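Local coordinates for CRISPR-associated protein, Cse2 family (Thermobifida fusca, PDB 4H79) that probably serves as the CasB (Cse2) subunit of the type I-E CRISPR Cascade complex, where it is thought to bind nucleic acid, at residues A[143-147]-A[174-178]; A[132-138]-A[190-195]. All blocks are in the same frame, centred on the assembly; numbering follows the deposited sequence.

Interaction 1: residues A[143-147]-A[174-178]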
ATOM      1  N   THR A 143      -5.848  -3.398 -14.823  1.00 42.67           N
ATOM      2  CA  THR A 143      -6.975  -3.228 -13.882  1.00 32.23           C
ATOM      3  C   THR A 143      -6.469  -3.112 -12.449  1.00 31.83           C
ATOM      4  O   THR A 143      -5.350  -3.561 -12.105  1.00 35.36           O
ATOM      5  CB  THR A 143      -7.939  -4.446 -13.931  1.00 37.28           C
ATOM      6  OG1 THR A 143      -7.226  -5.611 -13.484  1.00 36.44           O
ATOM      7  CG2 THR A 143      -8.517  -4.710 -15.374  1.00 35.85           C
ATOM      8  N   TYR A 144      -7.306  -2.548 -11.573  1.00 31.83           N
ATOM      9  CA  TYR A 144      -6.960  -2.468 -10.146  1.00 33.87           C
ATOM     10  C   TYR A 144      -6.824  -3.838  -9.515  1.00 35.20           C
ATOM     11  O   TYR A 144      -5.992  -4.028  -8.637  1.00 30.36           O
ATOM     12  CB  TYR A 144      -7.971  -1.656  -9.351  1.00 31.05           C
ATOM     13  CG  TYR A 144      -7.639  -0.207  -9.409  1.00 30.11           C
ATOM     14  CD1 TYR A 144      -6.757   0.338  -8.463  1.00 30.23           C
ATOM     15  CD2 TYR A 144      -8.154   0.614 -10.409  1.00 31.61           C
ATOM     16  CE1 TYR A 144      -6.401   1.665  -8.506  1.00 30.64           C
ATOM     17  CE2 TYR A 144      -7.796   1.954 -10.462  1.00 36.00           C
ATOM     18  CZ  TYR A 144      -6.924   2.480  -9.513  1.00 32.08           C
ATOM     19  OH  TYR A 144      -6.523   3.812  -9.525  1.00 31.93           O
ATOM     20  N   LYS A 145      -7.660  -4.788  -9.949  1.00 32.47           N
ATOM     21  CA  LYS A 145      -7.498  -6.187  -9.480  1.00 36.64           C
ATOM     22  C   LYS A 145      -6.080  -6.742  -9.784  1.00 36.07           C
ATOM     23  O   LYS A 145      -5.463  -7.405  -8.935  1.00 37.95           O
ATOM     24  CB  LYS A 145      -8.584  -7.078 -10.084  1.00 43.27           C
ATOM     25  CG  LYS A 145      -8.396  -8.563  -9.823  1.00 45.00           C
ATOM     26  CD  LYS A 145      -9.752  -9.245  -9.652  1.00 56.52           C
ATOM     27  CE  LYS A 145      -9.855 -10.428 -10.596  1.00 63.69           C
ATOM     28  NZ  LYS A 145     -10.509 -11.624 -10.004  1.00 68.82           N
ATOM     29  N   ALA A 146      -5.576  -6.510 -10.995  1.00 31.02           N
ATOM     30  CA  ALA A 146      -4.262  -7.015 -11.380  1.00 30.52           C
ATOM     31  C   ALA A 146      -3.191  -6.256 -10.619  1.00 31.54           C
ATOM     32  O   ALA A 146      -2.202  -6.852 -10.176  1.00 29.38           O
ATOM     33  CB  ALA A 146      -4.043  -6.896 -12.898  1.00 30.19           C
ATOM     34  N   LEU A 147      -3.389  -4.944 -10.455  1.00 27.25           N
ATOM     35  CA  LEU A 147      -2.451  -4.114  -9.748  1.00 28.14           C
ATOM     36  C   LEU A 147      -2.331  -4.591  -8.282  1.00 28.56           C
ATOM     37  O   LEU A 147      -1.209  -4.744  -7.768  1.00 25.70           O
ATOM     38  CB  LEU A 147      -2.878  -2.641  -9.771  1.00 27.59           C
ATOM     39  CG  LEU A 147      -2.012  -1.636  -8.985  1.00 27.16           C
ATOM     40  CD1 LEU A 147      -0.533  -1.685  -9.421  1.00 24.50           C
ATOM     41  CD2 LEU A 147      -2.626  -0.212  -9.151  1.00 27.73           C
ATOM     42  N   LEU A 174      -1.847   4.535  -5.519  1.00 23.84           N
ATOM     43  CA  LEU A 174      -2.941   3.688  -5.963  1.00 27.26           C
ATOM     44  C   LEU A 174      -4.087   4.556  -6.585  1.00 33.04           C
ATOM     45  O   LEU A 174      -4.548   4.270  -7.697  1.00 32.17           O
ATOM     46  CB  LEU A 174      -3.475   2.811  -4.833  1.00 24.83           C
ATOM     47  CG  LEU A 174      -2.604   1.573  -4.519  1.00 29.01           C
ATOM     48  CD1 LEU A 174      -2.910   0.913  -3.184  1.00 23.64           C
ATOM     49  CD2 LEU A 174      -2.776   0.498  -5.586  1.00 35.00           C
ATOM     50  N   TYR A 175      -4.531   5.605  -5.868  1.00 30.53           N
ATOM     51  CA  TYR A 175      -5.538   6.540  -6.372  1.00 35.29           C
ATOM     52  C   TYR A 175      -5.033   7.244  -7.646  1.00 37.35           C
ATOM     53  O   TYR A 175      -5.736   7.290  -8.654  1.00 34.66           O
ATOM     54  CB  TYR A 175      -5.954   7.543  -5.244  1.00 30.29           C
ATOM     55  CG  TYR A 175      -6.970   8.535  -5.581  1.00 33.85           C
ATOM     56  CD1 TYR A 175      -8.205   8.133  -6.084  1.00 25.39           C
ATOM     57  CD2 TYR A 175      -6.759   9.937  -5.364  1.00 31.85           C
ATOM     58  CE1 TYR A 175      -9.191   9.066  -6.386  1.00 35.30           C
ATOM     59  CE2 TYR A 175      -7.740  10.842  -5.682  1.00 37.60           C
ATOM     60  CZ  TYR A 175      -8.948  10.384  -6.154  1.00 36.06           C
ATOM     61  OH  TYR A 175      -9.883  11.242  -6.453  1.00 40.89           O
ATOM     62  N   GLN A 176      -3.785   7.716  -7.629  1.00 33.37           N
ATOM     63  CA  GLN A 176      -3.204   8.436  -8.771  1.00 39.55           C
ATOM     64  C   GLN A 176      -3.194   7.597 -10.054  1.00 39.17           C
ATOM     65  O   GLN A 176      -3.216   8.147 -11.139  1.00 34.18           O
ATOM     66  CB  GLN A 176      -1.785   8.936  -8.437  1.00 31.78           C
ATOM     67  CG  GLN A 176      -1.153   9.818  -9.480  1.00 40.48           C
ATOM     68  CD  GLN A 176       0.163  10.382  -9.020  1.00 45.08           C
ATOM     69  OE1 GLN A 176       0.710   9.937  -7.994  1.00 49.51           O
ATOM     70  NE2 GLN A 176       0.695  11.344  -9.778  1.00 47.11           N
ATOM     71  N   PHE A 177      -3.184   6.277  -9.903  1.00 35.34           N
ATOM     72  CA  PHE A 177      -3.163   5.333 -11.016  1.00 34.14           C
ATOM     73  C   PHE A 177      -4.388   5.405 -11.935  1.00 37.97           C
ATOM     74  O   PHE A 177      -4.357   4.812 -13.012  1.00 39.02           O
ATOM     75  CB  PHE A 177      -3.038   3.906 -10.462  1.00 32.42           C
ATOM     76  CG  PHE A 177      -1.952   3.120 -11.097  1.00 46.00           C
ATOM     77  CD1 PHE A 177      -2.256   2.188 -12.074  1.00 52.54           C
ATOM     78  CD2 PHE A 177      -0.626   3.330 -10.751  1.00 52.89           C
ATOM     79  CE1 PHE A 177      -1.260   1.485 -12.690  1.00 48.65           C
ATOM     80  CE2 PHE A 177       0.401   2.646 -11.390  1.00 56.18           C
ATOM     81  CZ  PHE A 177       0.074   1.716 -12.357  1.00 56.06           C
ATOM     82  N   ARG A 178      -5.447   6.123 -11.559  1.00 36.95           N
ATOM     83  CA  ARG A 178      -6.733   6.004 -12.315  1.00 38.27           C
ATOM     84  C   ARG A 178      -6.655   6.545 -13.697  1.00 44.42           C
ATOM     85  O   ARG A 178      -7.532   6.206 -14.502  1.00 52.51           O
ATOM     86  CB  ARG A 178      -7.893   6.819 -11.765  1.00 38.25           C
ATOM     87  CG  ARG A 178      -7.871   7.235 -10.365  1.00 56.84           C
ATOM     88  CD  ARG A 178      -8.594   8.567 -10.262  1.00 56.31           C
ATOM     89  NE  ARG A 178      -7.684   9.448  -9.543  1.00 66.17           N
ATOM     90  CZ  ARG A 178      -7.864  10.741  -9.445  1.00 47.23           C
ATOM     91  NH1 ARG A 178      -8.873  11.223 -10.022  1.00 52.74           N
ATOM     92  NH2 ARG A 178      -7.012  11.516  -8.807  1.00 68.17           N
TER

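Interaction 2: residues A[132-138]-A[190-195]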
ATOM      1  N   ARG A 132      13.395  -7.483 -10.880  1.00 25.00           N
ATOM      2  CA  ARG A 132      13.264  -6.139 -11.432  1.00 30.30           C
ATOM      3  C   ARG A 132      12.226  -6.188 -12.556  1.00 31.40           C
ATOM      4  O   ARG A 132      11.392  -5.266 -12.684  1.00 31.49           O
ATOM      5  CB  ARG A 132      14.596  -5.595 -11.953  1.00 30.19           C
ATOM      6  CG  ARG A 132      14.490  -4.079 -12.388  1.00 31.77           C
ATOM      7  CD  ARG A 132      14.335  -3.850 -13.929  1.00 28.99           C
ATOM      8  NE  ARG A 132      15.597  -4.249 -14.593  1.00 38.30           N
ATOM      9  CZ  ARG A 132      16.641  -3.425 -14.722  1.00 44.89           C
ATOM     10  NH1 ARG A 132      16.567  -2.140 -14.293  1.00 46.96           N
ATOM     11  NH2 ARG A 132      17.759  -3.884 -15.261  1.00 39.90           N
ATOM     12  N   LYS A 133      12.249  -7.268 -13.349  1.00 30.49           N
ATOM     13  CA  LYS A 133      11.271  -7.438 -14.436  1.00 36.18           C
ATOM     14  C   LYS A 133       9.851  -7.454 -13.864  1.00 32.56           C
ATOM     15  O   LYS A 133       8.946  -6.770 -14.403  1.00 32.70           O
ATOM     16  CB  LYS A 133      11.528  -8.728 -15.218  1.00 47.19           C
ATOM     17  CG  LYS A 133      10.533  -9.010 -16.332  1.00 62.58           C
ATOM     18  CD  LYS A 133      10.958 -10.214 -17.181  1.00 79.97           C
ATOM     19  CE  LYS A 133       9.971 -10.508 -18.307  1.00 83.89           C
ATOM     20  NZ  LYS A 133      10.350  -9.864 -19.600  1.00 59.66           N
ATOM     21  N   ARG A 134       9.653  -8.228 -12.787  1.00 31.03           N
ATOM     22  CA  ARG A 134       8.331  -8.309 -12.116  1.00 39.12           C
ATOM     23  C   ARG A 134       7.900  -6.965 -11.539  1.00 32.84           C
ATOM     24  O   ARG A 134       6.723  -6.614 -11.602  1.00 35.68           O
ATOM     25  CB  ARG A 134       8.296  -9.404 -11.028  1.00 45.73           C
ATOM     26  CG  ARG A 134       8.280 -10.789 -11.676  1.00 70.04           C
ATOM     27  CD  ARG A 134       8.619 -11.925 -10.716  1.00 84.28           C
ATOM     28  NE  ARG A 134       7.440 -12.376  -9.985  1.00 93.17           N
ATOM     29  CZ  ARG A 134       7.113 -12.002  -8.749  1.00 60.70           C
ATOM     30  NH1 ARG A 134       7.887 -11.157  -8.066  1.00 74.73           N
ATOM     31  NH2 ARG A 134       6.004 -12.493  -8.197  1.00 65.58           N
ATOM     32  N   PHE A 135       8.852  -6.229 -10.959  1.00 29.35           N
ATOM     33  CA  PHE A 135       8.556  -4.921 -10.387  1.00 28.80           C
ATOM     34  C   PHE A 135       8.075  -3.950 -11.480  1.00 30.73           C
ATOM     35  O   PHE A 135       7.079  -3.216 -11.310  1.00 27.88           O
ATOM     36  CB  PHE A 135       9.774  -4.361  -9.667  1.00 26.75           C
ATOM     37  CG  PHE A 135       9.521  -3.032  -9.011  1.00 32.33           C
ATOM     38  CD1 PHE A 135       8.353  -2.798  -8.278  1.00 42.23           C
ATOM     39  CD2 PHE A 135      10.427  -2.004  -9.167  1.00 37.87           C
ATOM     40  CE1 PHE A 135       8.114  -1.559  -7.677  1.00 34.52           C
ATOM     41  CE2 PHE A 135      10.211  -0.790  -8.557  1.00 31.55           C
ATOM     42  CZ  PHE A 135       9.067  -0.575  -7.811  1.00 28.80           C
ATOM     43  N   VAL A 136       8.777  -3.974 -12.610  1.00 31.03           N
ATOM     44  CA  VAL A 136       8.422  -3.142 -13.757  1.00 34.25           C
ATOM     45  C   VAL A 136       7.001  -3.466 -14.213  1.00 31.67           C
ATOM     46  O   VAL A 136       6.212  -2.550 -14.523  1.00 39.81           O
ATOM     47  CB  VAL A 136       9.474  -3.233 -14.913  1.00 33.35           C
ATOM     48  CG1 VAL A 136       8.913  -2.662 -16.235  1.00 36.36           C
ATOM     49  CG2 VAL A 136      10.785  -2.500 -14.503  1.00 30.17           C
ATOM     50  N   GLN A 137       6.659  -4.747 -14.174  1.00 33.09           N
ATOM     51  CA  GLN A 137       5.351  -5.201 -14.645  1.00 37.15           C
ATOM     52  C   GLN A 137       4.204  -4.746 -13.732  1.00 37.82           C
ATOM     53  O   GLN A 137       3.053  -4.584 -14.210  1.00 36.70           O
ATOM     54  CB  GLN A 137       5.335  -6.717 -14.893  1.00 40.22           C
ATOM     55  CG  GLN A 137       5.921  -7.097 -16.282  1.00 52.17           C
ATOM     56  CD  GLN A 137       5.414  -6.199 -17.464  1.00 60.85           C
ATOM     57  OE1 GLN A 137       4.308  -6.402 -18.001  1.00 67.69           O
ATOM     58  NE2 GLN A 137       6.242  -5.214 -17.886  1.00 53.54           N
ATOM     59  N   VAL A 138       4.499  -4.495 -12.452  1.00 32.01           N
ATOM     60  CA  VAL A 138       3.479  -4.030 -11.521  1.00 30.09           C
ATOM     61  C   VAL A 138       2.785  -2.752 -12.070  1.00 34.07           C
ATOM     62  O   VAL A 138       1.540  -2.648 -12.068  1.00 35.11           O
ATOM     63  CB  VAL A 138       4.028  -3.726 -10.120  1.00 26.17           C
ATOM     64  CG1 VAL A 138       2.884  -3.172  -9.217  1.00 28.92           C
ATOM     65  CG2 VAL A 138       4.712  -4.960  -9.425  1.00 27.68           C
ATOM     66  N   TRP A 190       8.396   5.265  -8.831  1.00 26.48           N
ATOM     67  CA  TRP A 190       8.912   3.943  -8.407  1.00 29.13           C
ATOM     68  C   TRP A 190      10.268   3.666  -9.035  1.00 28.13           C
ATOM     69  O   TRP A 190      11.173   3.152  -8.359  1.00 24.99           O
ATOM     70  CB  TRP A 190       7.952   2.831  -8.788  1.00 24.45           C
ATOM     71  CG  TRP A 190       6.651   2.809  -8.014  1.00 25.12           C
ATOM     72  CD1 TRP A 190       6.311   3.572  -6.906  1.00 25.82           C
ATOM     73  CD2 TRP A 190       5.478   1.966  -8.277  1.00 31.79           C
ATOM     74  NE1 TRP A 190       5.048   3.260  -6.453  1.00 26.94           N
ATOM     75  CE2 TRP A 190       4.487   2.302  -7.233  1.00 31.60           C
ATOM     76  CE3 TRP A 190       5.165   0.998  -9.230  1.00 29.68           C
ATOM     77  CZ2 TRP A 190       3.235   1.707  -7.177  1.00 29.96           C
ATOM     78  CZ3 TRP A 190       3.903   0.414  -9.179  1.00 29.97           C
ATOM     79  CH2 TRP A 190       2.958   0.760  -8.159  1.00 27.45           C
ATOM     80  N   GLY A 191      10.404   3.964 -10.344  1.00 28.81           N
ATOM     81  CA  GLY A 191      11.667   3.834 -11.084  1.00 28.46           C
ATOM     82  C   GLY A 191      12.781   4.609 -10.420  1.00 31.74           C
ATOM     83  O   GLY A 191      13.858   4.049 -10.167  1.00 29.61           O
ATOM     84  N   ARG A 192      12.521   5.886 -10.131  1.00 31.60           N
ATOM     85  CA  ARG A 192      13.484   6.771  -9.470  1.00 36.32           C
ATOM     86  C   ARG A 192      13.870   6.222  -8.090  1.00 33.60           C
ATOM     87  O   ARG A 192      15.067   6.174  -7.756  1.00 31.68           O
ATOM     88  CB  ARG A 192      12.913   8.193  -9.357  1.00 40.85           C
ATOM     89  CG  ARG A 192      13.932   9.322  -9.413  1.00 53.10           C
ATOM     90  CD  ARG A 192      13.285  10.707  -9.575  1.00 60.04           C
ATOM     91  NE  ARG A 192      12.151  10.877  -8.654  1.00 96.36           N
ATOM     92  CZ  ARG A 192      10.865  11.065  -9.005  1.00 88.76           C
ATOM     93  NH1 ARG A 192       9.949  11.164  -8.041  1.00 65.19           N
ATOM     94  NH2 ARG A 192      10.487  11.157 -10.300  1.00 90.39           N
ATOM     95  N   GLY A 193      12.897   5.786  -7.295  1.00 29.71           N
ATOM     96  CA  GLY A 193      13.212   5.296  -5.964  1.00 29.68           C
ATOM     97  C   GLY A 193      14.015   4.026  -6.005  1.00 29.46           C
ATOM     98  O   GLY A 193      14.894   3.800  -5.184  1.00 28.37           O
ATOM     99  N   PHE A 194      13.740   3.179  -6.983  1.00 23.57           N
ATOM    100  CA  PHE A 194      14.522   1.928  -7.126  1.00 29.42           C
ATOM    101  C   PHE A 194      16.050   2.195  -7.368  1.00 33.53           C
ATOM    102  O   PHE A 194      16.942   1.512  -6.826  1.00 27.89           O
ATOM    103  CB  PHE A 194      13.928   1.154  -8.289  1.00 30.78           C
ATOM    104  CG  PHE A 194      14.585  -0.192  -8.527  1.00 31.39           C
ATOM    105  CD1 PHE A 194      15.665  -0.339  -9.457  1.00 34.90           C
ATOM    106  CD2 PHE A 194      14.131  -1.306  -7.842  1.00 30.55           C
ATOM    107  CE1 PHE A 194      16.262  -1.603  -9.676  1.00 31.45           C
ATOM    108  CE2 PHE A 194      14.693  -2.555  -8.071  1.00 32.87           C
ATOM    109  CZ  PHE A 194      15.770  -2.713  -8.978  1.00 31.16           C
ATOM    110  N   HIS A 195      16.350   3.233  -8.138  1.00 37.16           N
ATOM    111  CA  HIS A 195      17.779   3.585  -8.468  1.00 37.14           C
ATOM    112  C   HIS A 195      18.396   4.630  -7.552  1.00 42.70           C
ATOM    113  O   HIS A 195      19.571   4.912  -7.689  1.00 52.45           O
ATOM    114  CB  HIS A 195      17.908   3.978  -9.961  1.00 31.40           C
ATOM    115  CG  HIS A 195      17.571   2.846 -10.902  1.00 33.10           C
ATOM    116  ND1 HIS A 195      18.434   1.825 -11.158  1.00 36.35           N
ATOM    117  CD2 HIS A 195      16.423   2.591 -11.651  1.00 30.94           C
ATOM    118  CE1 HIS A 195      17.848   0.948 -12.012  1.00 34.36           C
ATOM    119  NE2 HIS A 195      16.609   1.429 -12.317  1.00 40.97           N
TER

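Interaction 1: residues A[143-147]-A[174-178]
Tyr144 reaches across to Leu174 with the one polar bond of this contact: its OH donates to Leu174 O at 2.7 Å. The hydroxyl approaches from nearly beyond the carbonyl oxygen (C=O...donor angle 156°), tilted 18° from the carbonyl plane. Leu174 O lies at the edge of the phenol ring, close to the ring plane, and takes a second, longer bond from Phe177 N at 3.3 Å. One carbonyl thus serves both the local turn and the neighbouring helix. The same hydroxyl passes near Arg178 N and the CB of Phe177, but the angle to the amide is too poor for a bond. The guanidinium of Arg178 turns away, to a salt bridge with Asp80.

Beside this polar arm runs a small apolar patch. Leu147 starts toward the other segment, with CG trans to the backbone N (chi1 177°), and its CD2 branch does most of the touching. That methyl meets CD2 of Leu174 at 3.6 Å. It also sits over one face of the Phe177 ring, displaced toward the rim, in a CH-pi contact 4.0 Å from Leu147 CD2 to the ring centroid. Leu147 CD2 is therefore wedged between an aliphatic and an aromatic partner.

A third kind of interaction belongs to the first segment alone. Thr143 is the N-cap of helix 144-160, and its OG1 accepts from Ala146 N at 3.1 Å. This capping bond closes the first turn, the one that carries Tyr144 and Leu147.

Helix 80-99 flanks Tyr144 through Val83 and Asn86. The whole is interhelical packing of the all-helical Cse2 fold, in which a tyrosine in the capped first turn of one helix hydrogen-bonds a main-chain carbonyl late in another.

Interaction 2: residues A[132-138]-A[190-195]
Phe194 N donates to Trp190 O at 2.9 Å, an ordinary helical bond that sets Phe194 and Trp190 one turn apart, and Phe135 of the other helix packs against both. Trp190 NE1 is bonded to Gln173 OE1, and the main-chain O of Phe194 accepts from Arg119 NH1.

Phe135 is the middle member of an aromatic cluster. With CG trans to its backbone N (chi1 -178°), the ring extends toward the opposite helix, and its far end, CZ, comes 3.7 Å from Trp190 CB. Its plane is nearly parallel to that of the indole five-membered ring, but the two are slid apart and scarcely overlap. On its CD2 side, Phe135 passes Phe194 in the opposite sense, CD2 to CD2 at 4.0 Å, and this second pair meets obliquely, with the ring planes inclined at 31°.

Further along, Val138 sends its CG1 methyl to the benzo end of the indole, reaching Trp190 CZ3 at 3.7 Å, the two side chains crossing almost perpendicularly. At the other end CG of Arg132 touches the far end of the Phe194 ring, 3.9 Å from Phe194 CZ, these side chains too crossing at about a right angle. The bent arginine chain then carries NH1 to the edge of the His195 imidazole, 4.0 Å from His195 CE1, a contact without a bond; NH2 of Arg132 instead makes a salt bridge to Glu129. His195 lies against Phe194, whose CD1 sits over the centre of the imidazole face.

The short helical segments run close to antiparallel, 153° between directions, with axes 11.4 Å apart, a spacing filled by these large side chains. Helix 114-119 packs on the aromatic cluster through Leu114 and Val118, while helix 144-160 lies against Val138.

How the interactions relate
The two contacts join different pairs of helices: interaction 1 ties 144-160 to 167-176, and interaction 2 ties 129-138 to 180-195. Helix 129-138 is followed by 144-160, and 167-176 by 180-195, so the shorter loop of interaction 1 falls within the longer one of interaction 2. Their centres are about 16 Å apart, yet they touch, Leu147 CD1 lying 3.5 Å from Val138 O. Interaction 1 is nearer the centre of the chain but only partly buried, and mixes one polar bond with leucine packing on an aliphatic and an aromatic partner. Interaction 2 is mostly buried and aromatic, with exposed His195 at its margin. Phe177, packing on Val186, also links the first contact to helix 180-195.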